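PDB 6K2F: actin binding protein family protein from Entamoeba histolytica HM-1:IMSS, which probably binds and sequesters actin monomers through ADF-homology domains, of which this chain is the N-terminal one, and so restrains actin polymerization. Local coordinates for residues 6-11 with 24-29; 35-40 with 53-58; 84-89 with 93-98. All coordinates share one frame; numbering follows the deposited sequence.

Contact 1 (6-11 with 24-29); sequences TDLINK and IQATIV
Leu8 of helix 6-18 reaches Ile24 and Ala26 of strand 23-29 with its two methyl groups. CD1 of Leu8 meets CG2 of Ile24 at 3.7 Å. CD2 of Leu8 sits 4.0 Å from Ala26 CB. The fork therefore spans two residues that point the same way from the strand, with Gln25 between them turned to the other face. Leu8 CG lies anti to its backbone N (chi1 174°), which carries the branched end to the strand although CB does not aim at it. Ile24 extends its other branch further along the helix, where CD1 packs 4.1 Å from the backbone C of Lys11. The Lys11 amine turns away, and its NZ makes a weak hydrogen bond to Asn10 OD1.

The helix runs nearly antiparallel to the strand, at 163°, with the short axes 10.6 Å apart. This is a helix laid on one face of the central sheet, as in the ADF-homology fold. Ile33 of the adjacent strand 32-39 also touches Leu8 and Ala26. No hydrogen bond joins the two segments. Between them the contact is apolar, which implies a buried junction that rests on the fit of methyl groups.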
ATOM      1  N   THR A   6     -18.257 -11.547  -8.844  1.00 21.87           N
ATOM      2  CA  THR A   6     -17.039 -12.287  -9.243  1.00 22.77           C
ATOM      3  C   THR A   6     -15.851 -11.321  -9.291  1.00 20.91           C
ATOM      4  O   THR A   6     -14.765 -11.698  -8.805  1.00 21.88           O
ATOM      5  CB  THR A   6     -17.218 -12.980 -10.594  1.00 24.72           C
ATOM      6  OG1 THR A   6     -18.352 -13.833 -10.467  1.00 32.05           O
ATOM      7  CG2 THR A   6     -15.995 -13.773 -10.996  1.00 32.66           C
ATOM      8  N   ASP A   7     -16.036 -10.124  -9.858  1.00 23.06           N
ATOM      9  CA  ASP A   7     -14.918  -9.156  -9.992  1.00 25.12           C
ATOM     10  C   ASP A   7     -14.409  -8.795  -8.600  1.00 21.92           C
ATOM     11  O   ASP A   7     -13.199  -8.705  -8.427  1.00 21.75           O
ATOM     12  CB  ASP A   7     -15.309  -7.896 -10.767  1.00 29.76           C
ATOM     13  CG  ASP A   7     -15.264  -8.050 -12.279  1.00 71.70           C
ATOM     14  OD1 ASP A   7     -14.737  -9.077 -12.760  1.00 73.77           O
ATOM     15  OD2 ASP A   7     -15.756  -7.137 -12.970  1.00 96.13           O
ATOM     16  N   LEU A   8     -15.314  -8.562  -7.642  1.00 18.39           N
ATOM     17  CA  LEU A   8     -14.904  -8.174  -6.267  1.00 16.28           C
ATOM     18  C   LEU A   8     -14.131  -9.333  -5.645  1.00 16.72           C
ATOM     19  O   LEU A   8     -13.091  -9.088  -5.042  1.00 16.69           O
ATOM     20  CB  LEU A   8     -16.125  -7.806  -5.415  1.00 14.82           C
ATOM     21  CG  LEU A   8     -15.847  -7.536  -3.930  1.00 16.57           C
ATOM     22  CD1 LEU A   8     -14.785  -6.461  -3.758  1.00 17.44           C
ATOM     23  CD2 LEU A   8     -17.132  -7.139  -3.214  1.00 17.90           C
ATOM     24  N   ILE A   9     -14.632 -10.556  -5.755  1.00 15.59           N
ATOM     25  CA  ILE A   9     -13.917 -11.725  -5.167  1.00 17.26           C
ATOM     26  C   ILE A   9     -12.527 -11.823  -5.796  1.00 19.29           C
ATOM     27  O   ILE A   9     -11.566 -12.009  -5.048  1.00 18.39           O
ATOM     28  CB  ILE A   9     -14.707 -13.022  -5.309  1.00 19.57           C
ATOM     29  CG1 ILE A   9     -16.055 -12.931  -4.591  1.00 19.02           C
ATOM     30  CG2 ILE A   9     -13.886 -14.186  -4.791  1.00 20.31           C
ATOM     31  CD1 ILE A   9     -17.036 -13.990  -5.002  1.00 23.25           C
ATOM     32  N   ASN A  10     -12.425 -11.741  -7.118  1.00 21.63           N
ATOM     33  CA  ASN A  10     -11.123 -11.835  -7.831  1.00 19.31           C
ATOM     34  C   ASN A  10     -10.156 -10.750  -7.329  1.00 20.94           C
ATOM     35  O   ASN A  10      -8.978 -11.074  -7.073  1.00 21.19           O
ATOM     36  CB  ASN A  10     -11.311 -11.731  -9.346  1.00 23.83           C
ATOM     37  CG  ASN A  10      -9.998 -11.687 -10.101  1.00 34.06           C
ATOM     38  OD1 ASN A  10      -9.784 -10.812 -10.942  1.00 59.79           O
ATOM     39  ND2 ASN A  10      -9.110 -12.619  -9.796  1.00 30.27           N
ATOM     40  N   LYS A  11     -10.607  -9.495  -7.265  1.00 20.07           N
ATOM     41  CA  LYS A  11      -9.723  -8.365  -6.902  1.00 18.83           C
ATOM     42  C   LYS A  11      -9.303  -8.533  -5.443  1.00 18.25           C
ATOM     43  O   LYS A  11      -8.132  -8.285  -5.118  1.00 19.62           O
ATOM     44  CB  LYS A  11     -10.418  -7.022  -7.129  1.00 25.04           C
ATOM     45  CG  LYS A  11     -10.684  -6.644  -8.581  1.00 41.19           C
ATOM     46  CD  LYS A  11      -9.510  -6.740  -9.541  1.00 79.12           C
ATOM     47  CE  LYS A  11      -9.948  -6.615 -10.987  1.00 89.25           C
ATOM     48  NZ  LYS A  11     -10.989  -7.612 -11.333  1.00 73.00           N
ATOM     49  N   ILE A  24     -10.312  -1.930  -0.613  1.00 10.80           N
ATOM     50  CA  ILE A  24     -11.335  -1.999  -1.685  1.00 12.53           C
ATOM     51  C   ILE A  24     -12.621  -1.452  -1.097  1.00 11.44           C
ATOM     52  O   ILE A  24     -13.045  -1.920  -0.056  1.00 13.16           O
ATOM     53  CB  ILE A  24     -11.534  -3.434  -2.187  1.00 14.76           C
ATOM     54  CG1 ILE A  24     -10.223  -4.032  -2.694  1.00 15.66           C
ATOM     55  CG2 ILE A  24     -12.635  -3.459  -3.237  1.00 15.15           C
ATOM     56  CD1 ILE A  24     -10.259  -5.550  -2.868  1.00 20.71           C
ATOM     57  N   GLN A  25     -13.177  -0.435  -1.725  1.00 12.88           N
ATOM     58  CA  GLN A  25     -14.507   0.076  -1.346  1.00 11.46           C
ATOM     59  C   GLN A  25     -15.504  -0.668  -2.210  1.00 11.93           C
ATOM     60  O   GLN A  25     -15.214  -0.836  -3.427  1.00 14.81           O
ATOM     61  CB  GLN A  25     -14.638   1.572  -1.572  1.00 13.09           C
ATOM     62  CG  GLN A  25     -15.974   2.130  -1.091  1.00 15.85           C
ATOM     63  CD  GLN A  25     -16.000   3.623  -1.279  1.00 18.25           C
ATOM     64  OE1 GLN A  25     -15.388   4.155  -2.198  1.00 16.51           O
ATOM     65  NE2 GLN A  25     -16.720   4.299  -0.411  1.00 15.61           N
ATOM     66  N   ALA A  26     -16.593  -1.133  -1.614  1.00 13.07           N
ATOM     67  CA  ALA A  26     -17.617  -1.881  -2.368  1.00 13.15           C
ATOM     68  C   ALA A  26     -18.995  -1.337  -2.016  1.00 12.97           C
ATOM     69  O   ALA A  26     -19.205  -0.888  -0.889  1.00 13.79           O
ATOM     70  CB  ALA A  26     -17.509  -3.354  -2.074  1.00 16.71           C
ATOM     71  N   THR A  27     -19.920  -1.393  -2.959  1.00 14.85           N
ATOM     72  CA  THR A  27     -21.326  -1.012  -2.718  1.00 14.48           C
ATOM     73  C   THR A  27     -22.230  -2.076  -3.322  1.00 13.82           C
ATOM     74  O   THR A  27     -21.804  -2.828  -4.217  1.00 15.75           O
ATOM     75  CB  THR A  27     -21.699   0.369  -3.277  1.00 19.66           C
ATOM     76  OG1 THR A  27     -21.502   0.378  -4.690  1.00 22.25           O
ATOM     77  CG2 THR A  27     -20.874   1.473  -2.658  1.00 20.16           C
ATOM     78  N   ILE A  28     -23.473  -2.092  -2.868  1.00 15.08           N
ATOM     79  CA  ILE A  28     -24.498  -3.009  -3.420  1.00 15.25           C
ATOM     80  C   ILE A  28     -25.098  -2.334  -4.657  1.00 18.53           C
ATOM     81  O   ILE A  28     -25.698  -1.244  -4.549  1.00 21.08           O
ATOM     82  CB  ILE A  28     -25.527  -3.357  -2.333  1.00 18.49           C
ATOM     83  CG1 ILE A  28     -24.828  -3.981  -1.125  1.00 18.09           C
ATOM     84  CG2 ILE A  28     -26.617  -4.245  -2.908  1.00 23.63           C
ATOM     85  CD1 ILE A  28     -25.724  -4.258   0.074  1.00 21.08           C
ATOM     86  N   VAL A  29     -24.949  -2.998  -5.801  1.00 17.60           N
ATOM     87  CA  VAL A  29     -25.370  -2.521  -7.137  1.00 20.15           C
ATOM     88  C   VAL A  29     -26.078  -3.699  -7.788  1.00 22.29           C
ATOM     89  O   VAL A  29     -25.488  -4.792  -7.845  1.00 21.87           O
ATOM     90  CB  VAL A  29     -24.192  -2.038  -7.999  1.00 24.23           C
ATOM     91  CG1 VAL A  29     -24.660  -1.652  -9.398  1.00 28.11           C
ATOM     92  CG2 VAL A  29     -23.469  -0.873  -7.363  1.00 28.96           C
TER

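Contact 2 (35-40 with 53-58); sequences IKAIEQ and LKYLVE
This is a surface contact in which one tyrosine lies over one face of a strand pair, 23-29 and 32-39. It joins the end of strand 32-39 to the loop that precedes strand 62-68. Tyr55 carries nearly all of it. Tyr55 OH donates a hydrogen bond to Glu39 OE1, 2.6 Å away. The bond reaches OE1 on the anti side of the carboxylate and 30° out of its plane. The carboxylate and ring planes stand 75° apart. The bend of Glu39 at chi2 (55°) brings OE1 to the hydroxyl at the ring edge, near the ring plane; Glu39 CB is 3.7 Å from Tyr55 OH. The second carboxylate oxygen, Glu39 OE2, accepts a hydrogen bond from Gly41 N. With a protein donor on each oxygen, the rotation of the acid should be fixed, and it probably stays ionised more readily. Further down the ring, Ala37 CB meets the CD2-CE2 edge, 3.6 Å from Tyr55 CE2.

Lys36 and Ala37 form a classic beta bulge opposite Gln25 of strand 23-29, within the central sheet of the ADF-homology fold. Glu39, two residues after Ala37, again has its CB on the tyrosine side. The Tyr55 carbonyl O accepts a hydrogen bond from Gln25 NE2, while Phe23 meets the Tyr55 ring edge-to-face.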
ATOM      1  N   ILE A  35     -17.162  -3.643  -6.769  1.00 17.79           N
ATOM      2  CA  ILE A  35     -16.029  -2.716  -6.535  1.00 14.77           C
ATOM      3  C   ILE A  35     -16.504  -1.302  -6.869  1.00 15.69           C
ATOM      4  O   ILE A  35     -17.050  -1.096  -7.996  1.00 19.04           O
ATOM      5  CB  ILE A  35     -14.815  -3.068  -7.403  1.00 17.45           C
ATOM      6  CG1 ILE A  35     -14.290  -4.478  -7.130  1.00 25.01           C
ATOM      7  CG2 ILE A  35     -13.731  -2.020  -7.229  1.00 23.41           C
ATOM      8  CD1 ILE A  35     -13.493  -5.031  -8.277  1.00 27.48           C
ATOM      9  N   LYS A  36     -16.330  -0.390  -5.923  1.00 14.65           N
ATOM     10  CA  LYS A  36     -16.555   1.060  -6.131  1.00 16.89           C
ATOM     11  C   LYS A  36     -15.224   1.748  -6.391  1.00 17.27           C
ATOM     12  O   LYS A  36     -15.164   2.639  -7.256  1.00 20.91           O
ATOM     13  CB  LYS A  36     -17.245   1.670  -4.916  1.00 17.99           C
ATOM     14  CG  LYS A  36     -17.598   3.141  -5.067  1.00 24.49           C
ATOM     15  CD  LYS A  36     -18.843   3.392  -5.879  1.00 51.33           C
ATOM     16  CE  LYS A  36     -19.199   4.864  -5.963  1.00 66.78           C
ATOM     17  NZ  LYS A  36     -19.453   5.462  -4.629  1.00 80.12           N
ATOM     18  N   ALA A  37     -14.190   1.370  -5.632  1.00 15.84           N
ATOM     19  CA  ALA A  37     -12.878   2.038  -5.705  1.00 18.64           C
ATOM     20  C   ALA A  37     -11.830   1.144  -5.065  1.00 15.46           C
ATOM     21  O   ALA A  37     -12.189   0.288  -4.225  1.00 15.61           O
ATOM     22  CB  ALA A  37     -12.926   3.362  -4.972  1.00 19.86           C
ATOM     23  N   ILE A  38     -10.595   1.331  -5.497  1.00 19.55           N
ATOM     24  CA  ILE A  38      -9.428   0.590  -4.947  1.00 17.12           C
ATOM     25  C   ILE A  38      -8.378   1.621  -4.568  1.00 16.93           C
ATOM     26  O   ILE A  38      -8.061   2.483  -5.405  1.00 21.35           O
ATOM     27  CB  ILE A  38      -8.896  -0.412  -5.969  1.00 22.95           C
ATOM     28  CG1 ILE A  38      -9.986  -1.395  -6.403  1.00 28.15           C
ATOM     29  CG2 ILE A  38      -7.671  -1.104  -5.402  1.00 27.36           C
ATOM     30  CD1 ILE A  38      -9.698  -2.039  -7.726  1.00 30.88           C
ATOM     31  N   GLU A  39      -7.832   1.509  -3.361  1.00 14.89           N
ATOM     32  CA  GLU A  39      -6.756   2.389  -2.861  1.00 16.02           C
ATOM     33  C   GLU A  39      -5.484   1.559  -2.680  1.00 14.01           C
ATOM     34  O   GLU A  39      -5.502   0.592  -1.880  1.00 14.47           O
ATOM     35  CB  GLU A  39      -7.179   3.027  -1.540  1.00 15.22           C
ATOM     36  CG  GLU A  39      -6.085   3.844  -0.878  1.00 18.21           C
ATOM     37  CD  GLU A  39      -5.471   4.935  -1.729  1.00 24.99           C
ATOM     38  OE1 GLU A  39      -6.240   5.830  -2.193  1.00 25.51           O
ATOM     39  OE2 GLU A  39      -4.233   4.910  -1.927  1.00 19.61           O
ATOM     40  N   GLN A  40      -4.426   1.955  -3.389  1.00 16.42           N
ATOM     41  CA  GLN A  40      -3.098   1.300  -3.332  1.00 16.95           C
ATOM     42  C   GLN A  40      -2.549   1.468  -1.919  1.00 15.73           C
ATOM     43  O   GLN A  40      -1.938   0.520  -1.408  1.00 16.48           O
ATOM     44  CB  GLN A  40      -2.170   1.925  -4.365  1.00 21.50           C
ATOM     45  CG  GLN A  40      -0.747   1.408  -4.285  1.00 28.44           C
ATOM     46  CD  GLN A  40      -0.696  -0.068  -4.576  1.00 36.79           C
ATOM     47  OE1 GLN A  40      -1.242  -0.547  -5.570  1.00 52.88           O
ATOM     48  NE2 GLN A  40      -0.011  -0.797  -3.710  1.00 39.08           N
ATOM     49  N   LEU A  53     -11.358   8.120   4.703  1.00 16.99           N
ATOM     50  CA  LEU A  53     -12.233   9.313   4.843  1.00 19.13           C
ATOM     51  C   LEU A  53     -12.436  10.004   3.490  1.00 25.13           C
ATOM     52  O   LEU A  53     -13.448  10.746   3.356  1.00 28.08           O
ATOM     53  CB  LEU A  53     -11.602  10.247   5.873  1.00 19.16           C
ATOM     54  CG  LEU A  53     -11.398   9.662   7.265  1.00 25.89           C
ATOM     55  CD1 LEU A  53     -10.726  10.677   8.180  1.00 30.57           C
ATOM     56  CD2 LEU A  53     -12.715   9.214   7.849  1.00 26.87           C
ATOM     57  N   LYS A  54     -11.505   9.827   2.551  1.00 17.88           N
ATOM     58  CA  LYS A  54     -11.571  10.428   1.197  1.00 20.50           C
ATOM     59  C   LYS A  54     -12.577   9.679   0.303  1.00 18.38           C
ATOM     60  O   LYS A  54     -12.982  10.240  -0.724  1.00 21.46           O
ATOM     61  CB  LYS A  54     -10.209  10.336   0.505  1.00 30.62           C
ATOM     62  CG  LYS A  54      -9.077  11.168   1.090  1.00 48.17           C
ATOM     63  CD  LYS A  54      -7.854  11.165   0.173  1.00 72.45           C
ATOM     64  CE  LYS A  54      -6.927  12.350   0.355  1.00102.04           C
ATOM     65  NZ  LYS A  54      -6.115  12.228   1.589  1.00 97.36           N
ATOM     66  N   TYR A  55     -12.945   8.447   0.656  1.00 16.29           N
ATOM     67  CA  TYR A  55     -13.778   7.564  -0.188  1.00 14.55           C
ATOM     68  C   TYR A  55     -15.219   7.484   0.298  1.00 14.88           C
ATOM     69  O   TYR A  55     -16.086   7.235  -0.525  1.00 16.13           O
ATOM     70  CB  TYR A  55     -13.160   6.170  -0.185  1.00 14.67           C
ATOM     71  CG  TYR A  55     -11.920   6.095  -1.035  1.00 15.42           C
ATOM     72  CD1 TYR A  55     -10.681   6.461  -0.542  1.00 15.14           C
ATOM     73  CD2 TYR A  55     -11.984   5.702  -2.356  1.00 18.27           C
ATOM     74  CE1 TYR A  55      -9.543   6.429  -1.333  1.00 15.13           C
ATOM     75  CE2 TYR A  55     -10.849   5.630  -3.153  1.00 20.61           C
ATOM     76  CZ  TYR A  55      -9.616   5.980  -2.636  1.00 18.16           C
ATOM     77  OH  TYR A  55      -8.511   5.924  -3.442  1.00 20.57           O
ATOM     78  N   LEU A  56     -15.473   7.705   1.580  1.00 15.50           N
ATOM     79  CA  LEU A  56     -16.868   7.661   2.071  1.00 16.19           C
ATOM     80  C   LEU A  56     -17.661   8.819   1.470  1.00 15.34           C
ATOM     81  O   LEU A  56     -17.111   9.919   1.218  1.00 17.62           O
ATOM     82  CB  LEU A  56     -16.892   7.680   3.600  1.00 13.70           C
ATOM     83  CG  LEU A  56     -16.148   6.528   4.289  1.00 14.91           C
ATOM     84  CD1 LEU A  56     -16.238   6.637   5.805  1.00 18.80           C
ATOM     85  CD2 LEU A  56     -16.681   5.171   3.832  1.00 15.34           C
ATOM     86  N   VAL A  57     -18.931   8.573   1.200  1.00 15.13           N
ATOM     87  CA  VAL A  57     -19.853   9.616   0.690  1.00 14.57           C
ATOM     88  C   VAL A  57     -20.951   9.789   1.736  1.00 13.26           C
ATOM     89  O   VAL A  57     -21.618   8.814   2.057  1.00 13.85           O
ATOM     90  CB  VAL A  57     -20.446   9.240  -0.676  1.00 20.26           C
ATOM     91  CG1 VAL A  57     -21.430  10.289  -1.127  1.00 20.04           C
ATOM     92  CG2 VAL A  57     -19.361   9.042  -1.730  1.00 24.53           C
ATOM     93  N   GLU A  58     -21.088  10.985   2.292  1.00 13.99           N
ATOM     94  CA  GLU A  58     -22.006  11.179   3.444  1.00 15.09           C
ATOM     95  C   GLU A  58     -23.428  10.761   3.049  1.00 16.03           C
ATOM     96  O   GLU A  58     -23.916  11.159   1.968  1.00 15.15           O
ATOM     97  CB  GLU A  58     -21.929  12.607   3.977  1.00 17.19           C
ATOM     98  CG  GLU A  58     -22.749  12.823   5.242  1.00 14.62           C
ATOM     99  CD  GLU A  58     -24.226  13.092   5.045  1.00 16.27           C
ATOM    100  OE1 GLU A  58     -24.634  13.500   3.922  1.00 19.45           O
ATOM    101  OE2 GLU A  58     -24.980  13.008   6.043  1.00 16.36           O
TER

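Contact 3 (84-89 with 93-98); sequences AYIPDR and RMKMLY
Ile86 and Tyr98 form the tightly packed end of this contact, and Lys95 spans its outer side. CD1 of Ile86 rests 3.9 Å from CB of Tyr98. The other branch, CG2, lies 3.9 Å from CA of Lys95, so the isoleucine packs against the helix backbone as well as its side chains. Ile86 CG1 is anti to the carbonyl carbon, and the two branches therefore touch residues three apart on one face of helix 92-101. Both Ile86 and Tyr98 are buried. The Tyr98 ring leads away from the segment 84-89, and its OH accepts a hydrogen bond from the backbone N of Ile28.

The contact closes a strand-to-helix connection. Strand 77-85 ends at Tyr85, the chain turns through Pro87 to Arg89, and helix 92-101 comes back past the turn. In the ADF-homology fold this helix packs on the same face of the central sheet as helix 6-18, and Tyr98 also touches Thr27 of strand 23-29. Within the turn, CD of Pro87 sits over the centre of the Tyr85 ring, 3.6 Å above its plane.

Toward solvent the contact becomes polar and more open. The aliphatic part of Lys95 passes the Pro87 carbonyl, with CD 3.5 Å from Pro87 O. A bend at chi3 (-68°) then brings NZ within 2.9 Å of Asp88 O, where it donates a hydrogen bond. The C=O...N angle is 128°, and NZ is tilted 19° from the carbonyl plane. The Asp88 carboxylate is not paired with this amine: its OD1 remains 4.7 Å from Lys95 NZ.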
ATOM      1  N   ALA A  84     -17.910  -1.062   7.786  1.00 10.78           N
ATOM      2  CA  ALA A  84     -19.248  -0.906   7.189  1.00 12.71           C
ATOM      3  C   ALA A  84     -19.741   0.471   7.604  1.00 11.07           C
ATOM      4  O   ALA A  84     -20.029   0.660   8.812  1.00 11.94           O
ATOM      5  CB  ALA A  84     -20.165  -1.988   7.653  1.00 14.43           C
ATOM      6  N   TYR A  85     -19.800   1.387   6.639  1.00 11.81           N
ATOM      7  CA  TYR A  85     -20.326   2.754   6.849  1.00 11.54           C
ATOM      8  C   TYR A  85     -21.816   2.694   6.529  1.00 11.44           C
ATOM      9  O   TYR A  85     -22.153   2.498   5.365  1.00 12.48           O
ATOM     10  CB  TYR A  85     -19.585   3.773   5.986  1.00 12.22           C
ATOM     11  CG  TYR A  85     -20.233   5.137   5.996  1.00 11.49           C
ATOM     12  CD1 TYR A  85     -20.433   5.832   7.174  1.00 12.27           C
ATOM     13  CD2 TYR A  85     -20.680   5.725   4.830  1.00 14.13           C
ATOM     14  CE1 TYR A  85     -21.044   7.076   7.184  1.00 13.01           C
ATOM     15  CE2 TYR A  85     -21.300   6.957   4.832  1.00 10.85           C
ATOM     16  CZ  TYR A  85     -21.486   7.648   6.012  1.00 11.56           C
ATOM     17  OH  TYR A  85     -22.123   8.862   6.002  1.00 13.83           O
ATOM     18  N   ILE A  86     -22.644   2.730   7.553  1.00 11.01           N
ATOM     19  CA  ILE A  86     -24.110   2.601   7.391  1.00 14.32           C
ATOM     20  C   ILE A  86     -24.730   3.753   8.153  1.00 12.97           C
ATOM     21  O   ILE A  86     -25.116   3.611   9.316  1.00 13.99           O
ATOM     22  CB  ILE A  86     -24.611   1.218   7.842  1.00 15.11           C
ATOM     23  CG1 ILE A  86     -23.848   0.106   7.123  1.00 16.17           C
ATOM     24  CG2 ILE A  86     -26.123   1.125   7.634  1.00 19.74           C
ATOM     25  CD1 ILE A  86     -24.156  -1.272   7.646  1.00 21.43           C
ATOM     26  N   PRO A  87     -24.790   4.958   7.528  1.00 13.44           N
ATOM     27  CA  PRO A  87     -25.280   6.146   8.216  1.00 13.72           C
ATOM     28  C   PRO A  87     -26.753   6.029   8.616  1.00 15.89           C
ATOM     29  O   PRO A  87     -27.521   5.453   7.872  1.00 17.04           O
ATOM     30  CB  PRO A  87     -25.014   7.282   7.219  1.00 15.48           C
ATOM     31  CG  PRO A  87     -24.925   6.603   5.864  1.00 13.00           C
ATOM     32  CD  PRO A  87     -24.320   5.243   6.161  1.00 12.90           C
ATOM     33  N   ASP A  88     -27.114   6.582   9.769  1.00 16.07           N
ATOM     34  CA  ASP A  88     -28.459   6.437  10.377  1.00 16.13           C
ATOM     35  C   ASP A  88     -29.517   7.042   9.452  1.00 18.81           C
ATOM     36  O   ASP A  88     -30.671   6.583   9.522  1.00 19.97           O
ATOM     37  CB  ASP A  88     -28.524   7.110  11.742  1.00 17.88           C
ATOM     38  CG  ASP A  88     -27.799   6.388  12.852  1.00 25.12           C
ATOM     39  OD1 ASP A  88     -27.616   5.156  12.734  1.00 25.76           O
ATOM     40  OD2 ASP A  88     -27.466   7.066  13.846  1.00 26.33           O
ATOM     41  N   ARG A  89     -29.176   8.051   8.638  1.00 17.58           N
ATOM     42  CA  ARG A  89     -30.221   8.750   7.841  1.00 18.01           C
ATOM     43  C   ARG A  89     -30.472   7.987   6.536  1.00 18.80           C
ATOM     44  O   ARG A  89     -31.480   8.351   5.848  1.00 21.18           O
ATOM     45  CB  ARG A  89     -29.865  10.209   7.547  1.00 18.26           C
ATOM     46  CG  ARG A  89     -28.792  10.423   6.491  1.00 18.69           C
ATOM     47  CD  ARG A  89     -28.547  11.917   6.360  1.00 19.79           C
ATOM     48  NE  ARG A  89     -27.669  12.243   5.258  1.00 18.71           N
ATOM     49  CZ  ARG A  89     -28.072  12.454   4.004  1.00 21.49           C
ATOM     50  NH1 ARG A  89     -29.347  12.313   3.684  1.00 25.91           N
ATOM     51  NH2 ARG A  89     -27.181  12.753   3.076  1.00 25.52           N
ATOM     52  N   ARG A  93     -34.774   0.529   4.312  1.00 24.72           N
ATOM     53  CA  ARG A  93     -34.513  -0.601   3.361  1.00 27.10           C
ATOM     54  C   ARG A  93     -32.999  -0.731   3.111  1.00 26.02           C
ATOM     55  O   ARG A  93     -32.475  -1.865   3.148  1.00 23.44           O
ATOM     56  CB  ARG A  93     -35.355  -0.400   2.087  1.00 31.71           C
ATOM     57  CG  ARG A  93     -35.133  -1.407   0.955  1.00 36.15           C
ATOM     58  CD  ARG A  93     -34.052  -0.924  -0.014  1.00 46.60           C
ATOM     59  NE  ARG A  93     -33.747  -1.791  -1.159  1.00 47.65           N
ATOM     60  CZ  ARG A  93     -32.710  -1.616  -1.989  1.00 56.78           C
ATOM     61  NH1 ARG A  93     -31.875  -0.600  -1.830  1.00 90.33           N
ATOM     62  NH2 ARG A  93     -32.512  -2.452  -2.990  1.00 62.32           N
ATOM     63  N   MET A  94     -32.304   0.381   2.866  1.00 23.01           N
ATOM     64  CA  MET A  94     -30.864   0.384   2.536  1.00 20.31           C
ATOM     65  C   MET A  94     -30.055   0.015   3.787  1.00 20.39           C
ATOM     66  O   MET A  94     -29.100  -0.747   3.667  1.00 19.66           O
ATOM     67  CB  MET A  94     -30.416   1.746   2.001  1.00 27.83           C
ATOM     68  CG  MET A  94     -30.948   2.029   0.612  1.00 40.51           C
ATOM     69  SD  MET A  94     -30.065   1.020  -0.609  1.00 39.30           S
ATOM     70  CE  MET A  94     -28.492   1.878  -0.629  1.00 91.47           C
ATOM     71  N   LYS A  95     -30.416   0.533   4.956  1.00 19.43           N
ATOM     72  CA  LYS A  95     -29.660   0.209   6.186  1.00 17.89           C
ATOM     73  C   LYS A  95     -29.807  -1.276   6.488  1.00 18.08           C
ATOM     74  O   LYS A  95     -28.786  -1.906   6.842  1.00 18.97           O
ATOM     75  CB  LYS A  95     -30.158   1.010   7.382  1.00 19.17           C
ATOM     76  CG  LYS A  95     -29.866   2.487   7.307  1.00 21.27           C
ATOM     77  CD  LYS A  95     -30.026   3.170   8.646  1.00 25.02           C
ATOM     78  CE  LYS A  95     -31.442   3.211   9.135  1.00 24.86           C
ATOM     79  NZ  LYS A  95     -31.512   3.913  10.442  1.00 29.14           N
ATOM     80  N   MET A  96     -31.005  -1.830   6.309  1.00 18.60           N
ATOM     81  CA  MET A  96     -31.256  -3.261   6.610  1.00 25.01           C
ATOM     82  C   MET A  96     -30.468  -4.107   5.605  1.00 21.22           C
ATOM     83  O   MET A  96     -29.818  -5.078   6.024  1.00 22.86           O
ATOM     84  CB  MET A  96     -32.740  -3.631   6.528  1.00 26.02           C
ATOM     85  CG  MET A  96     -33.610  -3.038   7.635  1.00 38.51           C
ATOM     86  SD  MET A  96     -33.012  -3.308   9.340  1.00 52.23           S
ATOM     87  CE  MET A  96     -32.155  -1.764   9.639  1.00 43.11           C
ATOM     88  N   LEU A  97     -30.506  -3.737   4.325  1.00 20.96           N
ATOM     89  CA  LEU A  97     -29.776  -4.484   3.274  1.00 19.72           C
ATOM     90  C   LEU A  97     -28.277  -4.445   3.572  1.00 17.51           C
ATOM     91  O   LEU A  97     -27.637  -5.499   3.526  1.00 21.08           O
ATOM     92  CB  LEU A  97     -30.047  -3.865   1.906  1.00 21.69           C
ATOM     93  CG  LEU A  97     -29.581  -4.712   0.727  1.00 29.03           C
ATOM     94  CD1 LEU A  97     -30.333  -6.033   0.666  1.00 32.27           C
ATOM     95  CD2 LEU A  97     -29.755  -3.947  -0.573  1.00 28.93           C
ATOM     96  N   TYR A  98     -27.699  -3.285   3.881  1.00 16.07           N
ATOM     97  CA  TYR A  98     -26.242  -3.205   4.142  1.00 14.20           C
ATOM     98  C   TYR A  98     -25.884  -3.932   5.434  1.00 16.81           C
ATOM     99  O   TYR A  98     -24.846  -4.582   5.493  1.00 18.33           O
ATOM    100  CB  TYR A  98     -25.742  -1.763   4.158  1.00 16.18           C
ATOM    101  CG  TYR A  98     -25.367  -1.293   2.781  1.00 13.96           C
ATOM    102  CD1 TYR A  98     -26.318  -0.795   1.904  1.00 15.98           C
ATOM    103  CD2 TYR A  98     -24.065  -1.401   2.347  1.00 12.96           C
ATOM    104  CE1 TYR A  98     -25.947  -0.371   0.634  1.00 16.14           C
ATOM    105  CE2 TYR A  98     -23.673  -0.970   1.100  1.00 13.55           C
ATOM    106  CZ  TYR A  98     -24.624  -0.478   0.225  1.00 15.49           C
ATOM    107  OH  TYR A  98     -24.280  -0.058  -1.040  1.00 18.48           O
TER

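Overall arrangement
All three contacts reach the same mixed sheet. Contacts 1 and 2 have centres about 12 Å apart and lie on neighbouring strands 23-29 and 32-39. Gln25 joins them through backbone bonds: its O is 2.8 Å from Lys36 N, and its N is 2.8 Å from Ala37 O. Contact 3 lies about 18 Å from contact 1, centre to centre. Tyr98 OH bridges that gap, 2.9 Å from Ile28 N. Contacts 2 and 3 are about 16 Å apart between centres. A salt bridge links them, with Glu58 OE1 2.8 Å from Arg89 NH2, and Leu56 packs on Tyr85. Helix 92-101 of contact 3 probably corresponds to the long helix with which ADF-homology domains bind actin.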